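Local coordinates for protein putative MAR1 (Leishmania donovani, PDB 1X9G) that is of unknown function but belongs to the isochorismatase superfamily, has been named a putative ribonuclease and probably acts as a hydrolase, at residues A[22-27]-A[110-115]; A[28-33]-A[74-79]; A[63-68]-A[88-93]; A[120-125]-A[154-159]. All blocks are in the same frame, centred on the assembly; numbering follows the deposited sequence.

Interaction 1. Residues A[22-27]-A[110-115]; sequences AFLCVD and AVVFGI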
loop_
_atom_site.group_PDB
_atom_site.type_symbol
_atom_site.label_atom_id
_atom_site.label_comp_id
_atom_site.label_asym_id
_atom_site.label_seq_id
_atom_site.Cartn_x
_atom_site.Cartn_y
_atom_site.Cartn_z
ATOM N N ALA A 22 19.411 18.570 -5.620
ATOM C CA ALA A 22 20.436 17.699 -6.218
ATOM C C ALA A 22 19.784 16.547 -6.978
ATOM O O ALA A 22 18.896 15.842 -6.447
ATOM C CB ALA A 22 21.454 17.165 -5.161
ATOM N N PHE A 23 20.194 16.408 -8.238
ATOM C CA PHE A 23 20.032 15.188 -8.988
ATOM C C PHE A 23 21.175 14.237 -8.640
ATOM O O PHE A 23 22.352 14.577 -8.731
ATOM C CB PHE A 23 19.950 15.473 -10.488
ATOM C CG PHE A 23 18.852 16.461 -10.862
ATOM C CD1 PHE A 23 19.135 17.574 -11.633
ATOM C CD2 PHE A 23 17.533 16.267 -10.435
ATOM C CE1 PHE A 23 18.116 18.501 -11.985
ATOM C CE2 PHE A 23 16.515 17.180 -10.779
ATOM C CZ PHE A 23 16.817 18.310 -11.563
ATOM N N LEU A 24 20.809 13.043 -8.191
ATOM C CA LEU A 24 21.777 12.081 -7.701
ATOM C C LEU A 24 21.692 10.838 -8.541
ATOM O O LEU A 24 20.691 10.119 -8.480
ATOM C CB LEU A 24 21.483 11.777 -6.247
ATOM C CG LEU A 24 22.473 10.942 -5.483
ATOM C CD1 LEU A 24 23.906 11.273 -5.946
ATOM C CD2 LEU A 24 22.260 11.131 -3.943
ATOM N N CYS A 25 22.741 10.592 -9.326
ATOM C CA CYS A 25 22.732 9.533 -10.312
ATOM C C CYS A 25 23.516 8.345 -9.771
ATOM O O CYS A 25 24.762 8.367 -9.725
ATOM C CB CYS A 25 23.313 10.031 -11.629
ATOM S SG CYS A 25 23.497 8.700 -12.838
ATOM N N VAL A 26 22.794 7.310 -9.332
ATOM C CA VAL A 26 23.450 6.331 -8.466
ATOM C C VAL A 26 23.862 5.003 -9.109
ATOM O O VAL A 26 23.022 4.277 -9.578
ATOM C CB VAL A 26 22.859 6.243 -6.991
ATOM C CG1 VAL A 26 21.544 6.891 -6.859
ATOM C CG2 VAL A 26 22.905 4.832 -6.401
ATOM N N ASP A 27 25.187 4.771 -9.170
ATOM C CA ASP A 27 25.814 3.488 -9.579
ATOM C C ASP A 27 25.438 2.873 -10.947
ATOM O O ASP A 27 25.497 1.661 -11.138
ATOM C CB ASP A 27 25.700 2.453 -8.458
ATOM C CG ASP A 27 26.279 2.946 -7.141
ATOM O OD1 ASP A 27 26.104 2.208 -6.127
ATOM O OD2 ASP A 27 26.916 4.035 -7.102
ATOM N N ALA A 110 16.389 16.158 -2.873
ATOM C CA ALA A 110 17.181 15.237 -3.639
ATOM C C ALA A 110 16.257 14.392 -4.477
ATOM O O ALA A 110 15.295 13.833 -3.965
ATOM C CB ALA A 110 18.007 14.372 -2.728
ATOM N N VAL A 111 16.550 14.329 -5.764
ATOM C CA VAL A 111 15.906 13.482 -6.733
ATOM C C VAL A 111 16.896 12.345 -6.983
ATOM O O VAL A 111 17.996 12.553 -7.546
ATOM C CB VAL A 111 15.664 14.265 -8.038
ATOM C CG1 VAL A 111 15.127 13.368 -9.162
ATOM C CG2 VAL A 111 14.790 15.497 -7.811
ATOM N N VAL A 112 16.519 11.135 -6.569
ATOM C CA VAL A 112 17.438 10.005 -6.494
ATOM C C VAL A 112 17.046 8.968 -7.515
ATOM O O VAL A 112 15.892 8.610 -7.608
ATOM C CB VAL A 112 17.467 9.419 -5.088
ATOM C CG1 VAL A 112 18.442 8.269 -5.005
ATOM C CG2 VAL A 112 17.899 10.455 -4.114
ATOM N N PHE A 113 17.985 8.524 -8.336
ATOM C CA PHE A 113 17.631 7.600 -9.390
ATOM C C PHE A 113 18.812 6.688 -9.643
ATOM O O PHE A 113 19.882 7.038 -9.257
ATOM C CB PHE A 113 17.187 8.363 -10.642
ATOM C CG PHE A 113 18.128 9.421 -11.068
ATOM C CD1 PHE A 113 19.047 9.181 -12.106
ATOM C CD2 PHE A 113 18.100 10.679 -10.476
ATOM C CE1 PHE A 113 19.966 10.175 -12.507
ATOM C CE2 PHE A 113 18.999 11.680 -10.883
ATOM C CZ PHE A 113 19.939 11.412 -11.898
ATOM N N GLY A 114 18.594 5.529 -10.257
ATOM C CA GLY A 114 19.620 4.511 -10.456
ATOM C C GLY A 114 19.347 3.109 -9.889
ATOM O O GLY A 114 18.209 2.700 -9.739
ATOM N N ILE A 115 20.425 2.429 -9.510
ATOM C CA ILE A 115 20.459 1.042 -9.221
ATOM C C ILE A 115 21.350 0.856 -7.969
ATOM O O ILE A 115 22.249 1.623 -7.794
ATOM C CB ILE A 115 20.988 0.302 -10.441
ATOM C CG1 ILE A 115 20.332 -1.073 -10.505
ATOM C CG2 ILE A 115 22.589 0.193 -10.506
ATOM C CD1 ILE A 115 19.304 -1.169 -11.603
#

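Interaction 2. Residues A[28-33]-A[74-79]; sequences LQEAFS and RIVPEI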
loop_
_atom_site.group_PDB
_atom_site.type_symbol
_atom_site.label_atom_id
_atom_site.label_comp_id
_atom_site.label_asym_id
_atom_site.label_seq_id
_atom_site.Cartn_x
_atom_site.Cartn_y
_atom_site.Cartn_z
ATOM N N LEU A 28 25.109 3.708 -11.921
ATOM C CA LEU A 28 24.812 3.205 -13.262
ATOM C C LEU A 28 26.092 2.762 -14.059
ATOM O O LEU A 28 26.535 3.395 -15.016
ATOM C CB LEU A 28 23.924 4.222 -14.003
ATOM C CG LEU A 28 22.496 4.411 -13.448
ATOM C CD1 LEU A 28 21.763 5.566 -14.110
ATOM C CD2 LEU A 28 21.619 3.120 -13.479
ATOM N N GLN A 29 26.671 1.639 -13.661
ATOM C CA GLN A 29 27.989 1.218 -14.145
ATOM C C GLN A 29 27.917 -0.063 -14.983
ATOM O O GLN A 29 26.864 -0.718 -15.065
ATOM C CB GLN A 29 28.940 1.041 -12.953
ATOM C CG GLN A 29 28.629 2.034 -11.861
ATOM C CD GLN A 29 29.442 1.871 -10.631
ATOM O OE1 GLN A 29 29.049 2.333 -9.559
ATOM N NE2 GLN A 29 30.608 1.236 -10.760
ATOM N N GLU A 30 29.064 -0.431 -15.559
ATOM C CA GLU A 30 29.138 -1.429 -16.609
ATOM C C GLU A 30 28.795 -2.843 -16.156
ATOM O O GLU A 30 28.115 -3.561 -16.878
ATOM C CB GLU A 30 30.500 -1.349 -17.323
ATOM C CG GLU A 30 30.664 -2.247 -18.579
ATOM C CD GLU A 30 29.611 -1.980 -19.668
ATOM O OE1 GLU A 30 28.379 -2.052 -19.381
ATOM O OE2 GLU A 30 30.035 -1.705 -20.817
ATOM N N ALA A 31 29.227 -3.236 -14.961
ATOM C CA ALA A 31 28.926 -4.576 -14.451
ATOM C C ALA A 31 27.425 -4.888 -14.505
ATOM O O ALA A 31 27.023 -6.035 -14.777
ATOM C CB ALA A 31 29.434 -4.723 -13.033
ATOM N N PHE A 32 26.621 -3.839 -14.283
ATOM C CA PHE A 32 25.184 -3.914 -14.070
ATOM C C PHE A 32 24.346 -3.843 -15.323
ATOM O O PHE A 32 23.254 -4.401 -15.369
ATOM C CB PHE A 32 24.757 -2.774 -13.150
ATOM C CG PHE A 32 25.230 -2.928 -11.745
ATOM C CD1 PHE A 32 26.273 -2.135 -11.267
ATOM C CD2 PHE A 32 24.641 -3.894 -10.900
ATOM C CE1 PHE A 32 26.725 -2.262 -9.959
ATOM C CE2 PHE A 32 25.083 -4.059 -9.580
ATOM C CZ PHE A 32 26.136 -3.229 -9.098
ATOM N N SER A 33 24.861 -3.143 -16.320
ATOM C CA SER A 33 24.147 -2.864 -17.561
ATOM C C SER A 33 23.294 -4.009 -18.107
ATOM O O SER A 33 22.229 -3.774 -18.685
ATOM C CB SER A 33 25.149 -2.441 -18.616
ATOM O OG SER A 33 26.321 -3.234 -18.479
ATOM N N ARG A 74 32.939 1.348 -14.757
ATOM C CA ARG A 74 32.840 2.799 -14.898
ATOM C C ARG A 74 31.446 3.194 -15.403
ATOM O O ARG A 74 30.747 2.356 -15.972
ATOM C CB ARG A 74 33.901 3.293 -15.875
ATOM C CG ARG A 74 34.446 4.654 -15.569
ATOM C CD ARG A 74 35.970 4.671 -15.580
ATOM N NE ARG A 74 36.379 5.948 -16.131
ATOM C CZ ARG A 74 37.575 6.518 -15.993
ATOM N NH1 ARG A 74 38.539 5.955 -15.277
ATOM N NH2 ARG A 74 37.822 7.688 -16.577
ATOM N N ILE A 75 31.060 4.467 -15.215
ATOM C CA ILE A 75 29.688 4.934 -15.470
ATOM C C ILE A 75 29.279 4.933 -16.941
ATOM O O ILE A 75 29.494 5.902 -17.656
ATOM C CB ILE A 75 29.348 6.318 -14.746
ATOM C CG1 ILE A 75 27.823 6.524 -14.615
ATOM C CG2 ILE A 75 30.067 7.510 -15.390
ATOM C CD1 ILE A 75 27.170 7.758 -15.324
ATOM N N VAL A 76 28.677 3.824 -17.372
ATOM C CA VAL A 76 28.156 3.639 -18.742
ATOM C C VAL A 76 28.140 4.920 -19.629
ATOM O O VAL A 76 27.518 5.938 -19.256
ATOM C CB VAL A 76 26.779 2.914 -18.709
ATOM C CG1 VAL A 76 25.969 3.159 -19.993
ATOM C CG2 VAL A 76 26.986 1.414 -18.426
ATOM N N PRO A 77 28.853 4.870 -20.789
ATOM C CA PRO A 77 29.019 6.002 -21.721
ATOM C C PRO A 77 27.722 6.608 -22.230
ATOM O O PRO A 77 27.627 7.827 -22.350
ATOM C CB PRO A 77 29.806 5.389 -22.904
ATOM C CG PRO A 77 29.716 3.928 -22.733
ATOM C CD PRO A 77 29.598 3.685 -21.265
ATOM N N GLU A 78 26.738 5.770 -22.536
ATOM C CA GLU A 78 25.461 6.272 -23.020
ATOM C C GLU A 78 24.802 7.332 -22.083
ATOM O O GLU A 78 23.863 8.025 -22.482
ATOM C CB GLU A 78 24.560 5.087 -23.432
ATOM C CG GLU A 78 23.034 5.333 -23.446
ATOM C CD GLU A 78 22.522 6.278 -24.561
ATOM O OE1 GLU A 78 22.524 5.857 -25.745
ATOM O OE2 GLU A 78 22.068 7.414 -24.249
ATOM N N ILE A 79 25.320 7.517 -20.866
ATOM C CA ILE A 79 24.977 8.731 -20.112
ATOM C C ILE A 79 25.962 9.903 -20.386
ATOM O O ILE A 79 27.139 9.883 -19.957
ATOM C CB ILE A 79 24.823 8.509 -18.580
ATOM C CG1 ILE A 79 23.713 7.499 -18.286
ATOM C CG2 ILE A 79 24.488 9.834 -17.870
ATOM C CD1 ILE A 79 23.931 6.676 -17.008
#

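Interaction 3. Residues A[63-68]-A[88-93]; sequences IVTEHY and IEKTRF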
loop_
_atom_site.group_PDB
_atom_site.type_symbol
_atom_site.label_atom_id
_atom_site.label_comp_id
_atom_site.label_asym_id
_atom_site.label_seq_id
_atom_site.Cartn_x
_atom_site.Cartn_y
_atom_site.Cartn_z
ATOM N N ILE A 63 24.949 14.930 -9.591
ATOM C CA ILE A 63 25.932 14.146 -8.849
ATOM C C ILE A 63 25.923 12.674 -9.321
ATOM O O ILE A 63 24.872 12.055 -9.447
ATOM C CB ILE A 63 25.710 14.301 -7.301
ATOM C CG1 ILE A 63 25.714 15.783 -6.898
ATOM C CG2 ILE A 63 26.714 13.477 -6.460
ATOM C CD1 ILE A 63 25.329 16.022 -5.439
ATOM N N VAL A 64 27.093 12.131 -9.611
ATOM C CA VAL A 64 27.237 10.778 -10.108
ATOM C C VAL A 64 28.104 10.121 -9.067
ATOM O O VAL A 64 29.169 10.634 -8.737
ATOM C CB VAL A 64 28.002 10.766 -11.458
ATOM C CG1 VAL A 64 28.260 9.364 -11.959
ATOM C CG2 VAL A 64 27.262 11.614 -12.521
ATOM N N THR A 65 27.639 9.008 -8.510
ATOM C CA THR A 65 28.525 8.163 -7.705
ATOM C C THR A 65 28.842 6.920 -8.532
ATOM O O THR A 65 27.959 6.386 -9.233
ATOM C CB THR A 65 27.889 7.726 -6.366
ATOM O OG1 THR A 65 26.801 6.862 -6.655
ATOM C CG2 THR A 65 27.362 8.887 -5.596
ATOM N N GLU A 66 30.104 6.474 -8.474
ATOM C CA GLU A 66 30.469 5.164 -8.992
ATOM C C GLU A 66 30.959 4.380 -7.804
ATOM O O GLU A 66 31.789 4.862 -7.028
ATOM C CB GLU A 66 31.597 5.196 -10.021
ATOM C CG GLU A 66 31.762 6.440 -10.873
ATOM C CD GLU A 66 32.656 6.186 -12.072
ATOM O OE1 GLU A 66 33.889 6.034 -11.895
ATOM O OE2 GLU A 66 32.119 6.117 -13.195
ATOM N N HIS A 67 30.463 3.155 -7.703
ATOM C CA HIS A 67 30.746 2.255 -6.608
ATOM C C HIS A 67 31.808 1.266 -7.042
ATOM O O HIS A 67 31.669 0.643 -8.090
ATOM C CB HIS A 67 29.477 1.472 -6.283
ATOM C CG HIS A 67 29.603 0.611 -5.081
ATOM N ND1 HIS A 67 29.393 1.089 -3.805
ATOM C CD2 HIS A 67 29.939 -0.694 -4.953
ATOM C CE1 HIS A 67 29.570 0.107 -2.942
ATOM N NE2 HIS A 67 29.914 -0.982 -3.612
ATOM N N TYR A 68 32.841 1.113 -6.211
ATOM C CA TYR A 68 34.059 0.338 -6.527
ATOM C C TYR A 68 34.336 0.249 -8.043
ATOM O O TYR A 68 34.261 -0.829 -8.629
ATOM C CB TYR A 68 33.965 -1.037 -5.886
ATOM C CG TYR A 68 35.264 -1.802 -5.798
ATOM C CD1 TYR A 68 35.436 -3.009 -6.505
ATOM C CD2 TYR A 68 36.321 -1.340 -5.002
ATOM C CE1 TYR A 68 36.627 -3.727 -6.433
ATOM C CE2 TYR A 68 37.525 -2.053 -4.931
ATOM C CZ TYR A 68 37.665 -3.247 -5.644
ATOM O OH TYR A 68 38.840 -3.967 -5.556
ATOM N N ILE A 88 31.822 11.240 -8.151
ATOM C CA ILE A 88 32.471 10.751 -6.936
ATOM C C ILE A 88 32.412 9.215 -6.851
ATOM O O ILE A 88 31.640 8.575 -7.554
ATOM C CB ILE A 88 32.031 11.539 -5.584
ATOM C CG1 ILE A 88 31.418 10.634 -4.532
ATOM C CG2 ILE A 88 31.167 12.791 -5.827
ATOM C CD1 ILE A 88 29.944 10.543 -4.655
ATOM N N GLU A 89 33.265 8.635 -6.019
ATOM C CA GLU A 89 33.507 7.180 -6.017
ATOM C C GLU A 89 33.462 6.685 -4.584
ATOM O O GLU A 89 33.844 7.401 -3.654
ATOM C CB GLU A 89 34.883 6.846 -6.637
ATOM C CG GLU A 89 35.037 7.159 -8.158
ATOM C CD GLU A 89 36.503 6.973 -8.701
ATOM O OE1 GLU A 89 37.165 5.960 -8.365
ATOM O OE2 GLU A 89 36.990 7.852 -9.467
ATOM N N LYS A 90 33.015 5.459 -4.377
ATOM C CA LYS A 90 32.971 4.966 -3.006
ATOM C C LYS A 90 32.834 3.484 -2.873
ATOM O O LYS A 90 32.693 2.758 -3.854
ATOM C CB LYS A 90 31.836 5.625 -2.226
ATOM C CG LYS A 90 30.558 5.897 -3.035
ATOM C CD LYS A 90 29.777 4.662 -3.432
ATOM C CE LYS A 90 28.268 5.042 -3.528
ATOM N NZ LYS A 90 27.416 3.891 -3.962
ATOM N N THR A 91 32.873 3.039 -1.630
ATOM C CA THR A 91 32.622 1.637 -1.329
ATOM C C THR A 91 31.392 1.485 -0.371
ATOM O O THR A 91 30.726 0.445 -0.347
ATOM C CB THR A 91 33.908 0.989 -0.811
ATOM O OG1 THR A 91 34.418 1.765 0.289
ATOM C CG2 THR A 91 34.982 0.984 -1.934
ATOM N N ARG A 92 31.083 2.550 0.371
ATOM C CA ARG A 92 29.847 2.661 1.125
ATOM C C ARG A 92 28.646 2.330 0.216
ATOM O O ARG A 92 28.606 2.788 -0.943
ATOM C CB ARG A 92 29.758 4.057 1.727
ATOM C CG ARG A 92 28.464 4.403 2.419
ATOM C CD ARG A 92 28.752 5.182 3.675
ATOM N NE ARG A 92 28.756 4.261 4.814
ATOM C CZ ARG A 92 27.968 4.358 5.882
ATOM N NH1 ARG A 92 27.089 5.354 5.990
ATOM N NH2 ARG A 92 28.073 3.458 6.858
ATOM N N PHE A 93 27.707 1.497 0.704
ATOM C CA PHE A 93 26.542 1.124 -0.131
ATOM C C PHE A 93 25.681 2.353 -0.362
ATOM O O PHE A 93 25.267 2.624 -1.488
ATOM C CB PHE A 93 25.743 -0.067 0.406
ATOM C CG PHE A 93 26.527 -1.330 0.467
ATOM C CD1 PHE A 93 26.505 -2.127 1.613
ATOM C CD2 PHE A 93 27.341 -1.713 -0.612
ATOM C CE1 PHE A 93 27.271 -3.320 1.677
ATOM C CE2 PHE A 93 28.129 -2.890 -0.557
ATOM C CZ PHE A 93 28.077 -3.702 0.601
#

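Interaction 4. Residues A[120-125]-A[154-159]; sequences CILQTV and IKLMSS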
loop_
_atom_site.group_PDB
_atom_site.type_symbol
_atom_site.label_atom_id
_atom_site.label_comp_id
_atom_site.label_asym_id
_atom_site.label_seq_id
_atom_site.Cartn_x
_atom_site.Cartn_y
_atom_site.Cartn_z
ATOM N N CYS A 120 22.004 0.143 -2.677
ATOM C CA CYS A 120 22.513 1.488 -2.589
ATOM C C CYS A 120 21.396 2.521 -2.509
ATOM O O CYS A 120 21.492 3.455 -1.677
ATOM C CB CYS A 120 23.459 1.798 -3.773
ATOM S SG CYS A 120 24.855 0.568 -4.065
ATOM N N ILE A 121 20.348 2.371 -3.357
ATOM C CA ILE A 121 19.233 3.382 -3.439
ATOM C C ILE A 121 18.554 3.480 -2.089
ATOM O O ILE A 121 18.483 4.531 -1.491
ATOM C CB ILE A 121 18.133 3.049 -4.535
ATOM C CG1 ILE A 121 18.676 3.105 -5.984
ATOM C CG2 ILE A 121 16.912 3.942 -4.384
ATOM C CD1 ILE A 121 19.043 4.478 -6.518
ATOM N N LEU A 122 18.107 2.327 -1.610
ATOM C CA LEU A 122 17.452 2.185 -0.317
ATOM C C LEU A 122 18.285 2.823 0.846
ATOM O O LEU A 122 17.802 3.688 1.566
ATOM C CB LEU A 122 17.082 0.698 -0.100
ATOM C CG LEU A 122 16.300 0.352 1.186
ATOM C CD1 LEU A 122 14.829 0.788 1.138
ATOM C CD2 LEU A 122 16.376 -1.147 1.521
ATOM N N GLN A 123 19.548 2.424 0.998
ATOM C CA GLN A 123 20.419 3.014 2.055
ATOM C C GLN A 123 20.643 4.495 1.877
ATOM O O GLN A 123 20.623 5.270 2.853
ATOM C CB GLN A 123 21.760 2.256 2.176
ATOM C CG GLN A 123 21.509 0.757 2.381
ATOM C CD GLN A 123 22.712 -0.030 2.823
ATOM O OE1 GLN A 123 23.479 0.423 3.665
ATOM N NE2 GLN A 123 22.846 -1.257 2.312
ATOM N N THR A 124 20.817 4.891 0.621
ATOM C CA THR A 124 21.004 6.312 0.270
ATOM C C THR A 124 19.812 7.155 0.743
ATOM O O THR A 124 20.009 8.165 1.438
ATOM C CB THR A 124 21.147 6.434 -1.231
ATOM O OG1 THR A 124 22.309 5.700 -1.625
ATOM C CG2 THR A 124 21.244 7.839 -1.656
ATOM N N VAL A 125 18.575 6.720 0.421
ATOM C CA VAL A 125 17.418 7.497 0.854
ATOM C C VAL A 125 17.194 7.525 2.357
ATOM O O VAL A 125 16.846 8.562 2.869
ATOM C CB VAL A 125 16.064 7.313 -0.003
ATOM C CG1 VAL A 125 16.273 6.570 -1.277
ATOM C CG2 VAL A 125 14.960 6.710 0.768
ATOM N N ILE A 154 10.764 -0.833 -2.775
ATOM C CA ILE A 154 9.751 0.208 -3.220
ATOM C C ILE A 154 8.577 0.426 -2.261
ATOM O O ILE A 154 8.309 1.580 -1.923
ATOM C CB ILE A 154 9.176 -0.070 -4.631
ATOM C CG1 ILE A 154 10.255 0.038 -5.670
ATOM C CG2 ILE A 154 8.097 0.949 -4.978
ATOM C CD1 ILE A 154 10.910 1.343 -5.606
ATOM N N LYS A 155 7.915 -0.658 -1.825
ATOM C CA LYS A 155 6.899 -0.552 -0.768
ATOM C C LYS A 155 7.445 -0.018 0.532
ATOM O O LYS A 155 6.837 0.810 1.134
ATOM C CB LYS A 155 6.197 -1.877 -0.367
ATOM C CG LYS A 155 5.846 -2.882 -1.395
ATOM C CD LYS A 155 4.668 -2.480 -2.266
ATOM C CE LYS A 155 3.813 -3.752 -2.603
ATOM N NZ LYS A 155 2.564 -3.361 -3.326
ATOM N N LEU A 156 8.569 -0.503 1.013
ATOM C CA LEU A 156 9.106 0.063 2.247
ATOM C C LEU A 156 9.162 1.603 2.091
ATOM O O LEU A 156 8.661 2.349 2.923
ATOM C CB LEU A 156 10.545 -0.415 2.467
ATOM C CG LEU A 156 10.921 -0.789 3.889
ATOM C CD1 LEU A 156 12.433 -0.594 4.134
ATOM C CD2 LEU A 156 10.016 -0.145 4.993
ATOM N N MET A 157 9.845 2.046 1.055
ATOM C CA MET A 157 10.078 3.475 0.871
ATOM C C MET A 157 8.776 4.307 0.711
ATOM O O MET A 157 8.741 5.423 1.180
ATOM C CB MET A 157 11.007 3.749 -0.324
ATOM C CG MET A 157 12.455 3.280 -0.110
ATOM S SD MET A 157 13.637 3.743 -1.416
ATOM C CE MET A 157 13.290 2.550 -2.721
ATOM N N SER A 158 7.745 3.770 0.049
ATOM C CA SER A 158 6.407 4.381 -0.028
ATOM C C SER A 158 5.766 4.663 1.351
ATOM O O SER A 158 4.825 5.444 1.471
ATOM C CB SER A 158 5.466 3.426 -0.788
ATOM O OG SER A 158 5.617 3.589 -2.195
ATOM N N SER A 159 6.218 3.952 2.374
ATOM C CA SER A 159 5.708 4.161 3.711
ATOM C C SER A 159 6.532 5.168 4.480
ATOM O O SER A 159 6.301 5.330 5.648
ATOM C CB SER A 159 5.687 2.839 4.468
ATOM O OG SER A 159 7.027 2.483 4.818
#

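Interaction 1. Residues A[22-27]-A[110-115]
Phe113 and Val26 lie on neighbouring parallel strands, 22-26 and 110-115, in the middle of the six-stranded sheet of the isochorismatase fold. Five backbone hydrogen bonds join the strands: Leu24 and Val26 each give their N-H and their carbonyl across, to Val111, Phe113 and Ile115, and Ala22 O adds the first bond. The ring of Phe113 leans over the strand opposite because its CG stands between the backbone N and the carbonyl carbon (chi1 50°). One face thus covers Leu24 O, 3.2 Å from the ring plane, and Cys25 CA, which makes a CH-pi contact 4.0 Å from the ring centroid. Phe23 CB meets the same ring at its edge, in plane, 3.9 Å from Phe113 CE2. Helix 39-55 closes this side through Ala46, against Phe113, and Leu49, against Phe23. Leu24, Val26 and Val112 pack on helix 117-130, and there Val26 CG1 lies 3.9 Å from Val112 CG1. Val26 appears tightly placed: as modelled, with chi1 at 15°, away from a staggered rotamer, its CG1 comes within 2.9 Å of Phe113 O, the very carbonyl that accepts its N-H.

Interaction 2. Residues A[28-33]-A[74-79]
Leu28, Gln29 and Glu30 meet Arg74, Ile75, Val76 and Ile79 in a loop-to-loop contact, partly buried, beside the C-terminal ends of strands 21-26 and 60-67. Its inner end is apolar. Leu28 CG lies anti to the carbonyl carbon (chi1 -67°), and its CD1 branch reaches Ile79 CD1 at 3.8 Å, the two side chains crossing at about a right angle. Leu28 also lies against Cys42 of helix 39-55 and Ile79 against Val43. Ile79 comes into position at the end of a type I turn that starts at Val76, closed by Ile79 N to Val76 O at 3.1 Å. Further out, backbone and side chain are mixed. Leu28 O faces CG1 of Ile75 at 3.4 Å, and Gln29 CA makes a CH...O contact with Arg74 O. The same carbonyl accepts only a weak bond from Glu30 N, bent to 125° at the hydrogen. Val76 points CG2 at the backbone of Gln29 and the side chain of Glu30, 3.9 Å from both Gln29 C and Glu30 OE1. Firmer polar anchors come from strand 60-67: Gln29 OE1 accepts from the backbone N of His67, and Ile75 N is bound by Glu66 OE2. Glu30 and Arg74 form the exposed margin. Loops that follow two neighbouring parallel strands are thus pinned to each other, to the end of strand 60-67 and to helix 39-55, in the alpha/beta fold of the isochorismatase family.

Interaction 3. Residues A[63-68]-A[88-93]
Thr65, His67, Ile88 and Lys90 form the dense side of a parallel pairing between strands 63-67 and 88-90, the latter the outermost strand of the sheet in this chain. The backbones are joined by four hydrogen bonds, the last of them from Tyr68 N to Lys90 O at 2.9 Å. Thr65 and Ile88 pack side by side, but the 3.2 Å between Thr65 CG2 and Ile88 CD1 is very short and the exact Ile88 rotamer doubtful. Lys90, bent at chi2 (70°), folds back over strand 63-67, so that its CE passes 3.9 Å from Thr65 OG1 and its NZ reaches the histidine. That bond, to His67 ND1, is weak at 3.4 Å; the main partner of NZ is Asp27, in a salt bridge, while Thr65 OG1 is hydrogen-bonded to the other carboxylate oxygen of Asp27. The imidazole carries Lys90 O over one face and meets Phe93 rim to rim, planes 27° apart. The opposite side of the sheet is looser. Glu66 and Glu89 run alongside each other, OE1 of Glu66 4.3 Å from OE2 of Glu89, a proximity of like charges that probably costs little because Glu89 is exposed and Glu66 OE2 is bound by Ile75 N. Tyr68 brushes Thr91 at 4.1 Å, CD2 to CG2. Beyond the strand, Thr91 OG1 bonds to Asp179 of the second subunit, and Phe93 packs on Leu174 of the second subunit. The placing of Lys90 beside Asp27 is consistent with the Asp-Lys-Cys active site of isochorismatase-like hydrolases.

Interaction 4. Residues A[120-125]-A[154-159]
Met157 is the bump of this contact, and Ile121, Leu122 and Val125 form the hollow that takes it. The axes of 120-125 and 154-158 come no closer than 11.0 Å, so the helices meet through long side chains and not through close backbones. The Met157 side chain starts with CG anti to the carbonyl carbon (chi1 -68°), runs straight through chi2, and then bends at chi3. CG, SD and CE each meet a different residue. CG lies 3.7 Å from Leu122 CD1. SD sits in the fork of Val125, 3.9 Å from CG1 and equally far from CG2, the two side chains crossing at about a right angle. The bend at chi3 brings CE to Ile121, 4.2 Å from its CG2. In the fold, helices 117-130 and 147-158 are the connecting helices of successive beta-alpha-beta units, from strand 109-115 to strand 134-143 and on to strand 164-167. The segments that meet here run nearly parallel, at 14°, beside the sheet: Ile121 and Val125 rest on strand 134-143, and Met157 on Ile166 of strand 164-167. Leu122 supplies the second bump. Its CG stands anti to the backbone N (chi1 -176°), which extends the side chain toward the other helix, and CD1 touches Leu156 CD1 at 4.1 Å as well as the methionine. Trp160 packs against both Leu122 and Val125. On the side toward the second subunit, Leu122 touches Ser171 and Leu156 touches Thr167 of that chain. Just beyond the contact, Leu156 O accepts from both Ser159 N and Ser159 OG, the hydroxyl approaching on a lone pair at 2.5 Å.

How the interactions relate
From the N terminus, 22-27 opens the widest loop, which interaction 1 closes when the chain returns at 110-115 to pair in the middle of the sheet. Interactions 2 and 3 are nested inside it. They cross each other: 28-33 waits for 74-79, while 63-68, lying between these, waits for 88-93. Interaction 2 ties together the loops that follow strands 21-26 and 60-67, and interaction 3 adds the edge strand 86-90 to strand 60-67. Interaction 4 follows in series, closing the loop from 120-125 to 154-159 and joining two helices beside the sheet. Interactions 1, 3 and 4 converge where Asp27, Lys90 and Cys120 gather, probably the active site; interactions 3 and 4 also touch the second subunit.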